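PDB 2II1: acetamidase from Bacillus halodurans, which probably hydrolyses carbon-nitrogen bonds of linear amides other than peptides, and binds calcium ions. Local coordinates for residues G68-R71 with G72-L75. Residues are numbered along the deposited sequence; the frame is centred on the assembly and turned at random.
Sequences GARR and GDML
The backbone N-H of D73 points at the carbonyl of R70, with D73 N 3.0 Å from R70 O and an N-H...O angle of 164°, and this bond closes a type II beta turn. R70 and D73 are its first and fourth residues, in the loop between strands 60-67 and 74-84. G72 has a positive phi, as the third residue of a type II turn does, and a CB there would strike R71 O. D73 appears to meet R70 a second time, side chain to main chain: R70 N lies 3.1 Å from D73 OD2, at 151°. OD2 sits too close to another atom of the model, so its position and this length are doubtful, as is the detail of its salt bridge with K211 NZ. With CG anti to its own carbonyl carbon (chi1 -64°) and beside its own N, the carboxylate lies toward the R70 backbone. An alanine here would probably leave K211 NZ without its carboxylate mate and R70 N without the acceptor it appears to use. R70 NH1 makes a salt bridge with D174 OD2, while D174 OD1 takes the N-H of R71. Beyond the turn, A69 CB lies a loose 4.5 Å from L75 CD2.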
loop_
_atom_site.group_PDB
_atom_site.type_symbol
_atom_site.label_atom_id
_atom_site.label_comp_id
_atom_site.label_asym_id
_atom_site.label_seq_id
_atom_site.Cartn_x
_atom_site.Cartn_y
_atom_site.Cartn_z
ATOM N N GLY A 68 -12.662 32.973 10.581
ATOM C CA GLY A 68 -11.430 33.351 9.869
ATOM C C GLY A 68 -11.130 32.475 8.657
ATOM O O GLY A 68 -10.350 32.878 7.773
ATOM N N ALA A 69 -11.747 31.279 8.628
ATOM C CA ALA A 69 -11.626 30.326 7.536
ATOM C C ALA A 69 -12.554 30.766 6.421
ATOM O O ALA A 69 -13.747 30.944 6.642
ATOM C CB ALA A 69 -11.989 28.889 7.998
ATOM N N ARG A 70 -11.990 30.911 5.228
ATOM C CA ARG A 70 -12.679 31.421 4.057
ATOM C C ARG A 70 -12.449 30.498 2.873
ATOM O O ARG A 70 -11.455 29.801 2.826
ATOM C CB ARG A 70 -12.160 32.837 3.738
ATOM C CG ARG A 70 -12.399 33.870 4.856
ATOM C CD ARG A 70 -13.897 34.142 5.003
ATOM N NE ARG A 70 -14.193 35.149 6.010
ATOM C CZ ARG A 70 -15.390 35.690 6.205
ATOM N NH1 ARG A 70 -16.415 35.342 5.433
ATOM N NH2 ARG A 70 -15.560 36.611 7.159
ATOM N N ARG A 71 -13.370 30.485 1.919
ATOM C CA ARG A 71 -13.176 29.754 0.658
ATOM C C ARG A 71 -11.768 29.928 0.111
ATOM O O ARG A 71 -11.311 31.055 -0.050
ATOM C CB ARG A 71 -14.146 30.255 -0.418
ATOM C CG ARG A 71 -15.545 29.754 -0.295
ATOM C CD ARG A 71 -16.554 30.600 -1.080
ATOM N NE ARG A 71 -17.815 29.871 -1.258
ATOM C CZ ARG A 71 -18.809 29.807 -0.364
ATOM N NH1 ARG A 71 -18.742 30.449 0.811
ATOM N NH2 ARG A 71 -19.894 29.089 -0.650
ATOM N N GLY A 72 -11.095 28.818 -0.188
ATOM C CA GLY A 72 -9.704 28.834 -0.691
ATOM C C GLY A 72 -8.606 28.567 0.338
ATOM O O GLY A 72 -7.488 28.225 -0.036
ATOM N N ASP A 73 -8.923 28.722 1.623
ATOM C CA ASP A 73 -8.008 28.401 2.728
ATOM C C ASP A 73 -7.953 26.874 2.871
ATOM O O ASP A 73 -8.652 26.143 2.179
ATOM C CB ASP A 73 -8.477 29.032 4.066
ATOM C CG ASP A 73 -8.486 30.578 4.051
ATOM O OD1 ASP A 73 -8.146 31.197 3.028
ATOM O OD2 ASP A 73 -8.864 31.193 5.073
HETATM N N MSE A 74 -7.100 26.417 3.768
HETATM C CA MSE A 74 -7.131 25.048 4.231
HETATM C C MSE A 74 -7.123 25.014 5.741
HETATM O O MSE A 74 -6.748 26.009 6.398
HETATM C CB MSE A 74 -5.988 24.209 3.624
HETATM C CG MSE A 74 -4.610 24.800 3.613
HETATM SE SE MSE A 74 -3.258 23.386 3.223
HETATM C CE MSE A 74 -1.752 24.152 4.262
ATOM N N LEU A 75 -7.601 23.907 6.310
ATOM C CA LEU A 75 -7.455 23.713 7.747
ATOM C C LEU A 75 -6.225 22.889 7.974
ATOM O O LEU A 75 -5.963 21.923 7.232
ATOM C CB LEU A 75 -8.650 22.996 8.353
ATOM C CG LEU A 75 -9.969 23.764 8.414
ATOM C CD1 LEU A 75 -10.973 22.880 9.082
ATOM C CD2 LEU A 75 -9.843 25.108 9.152
#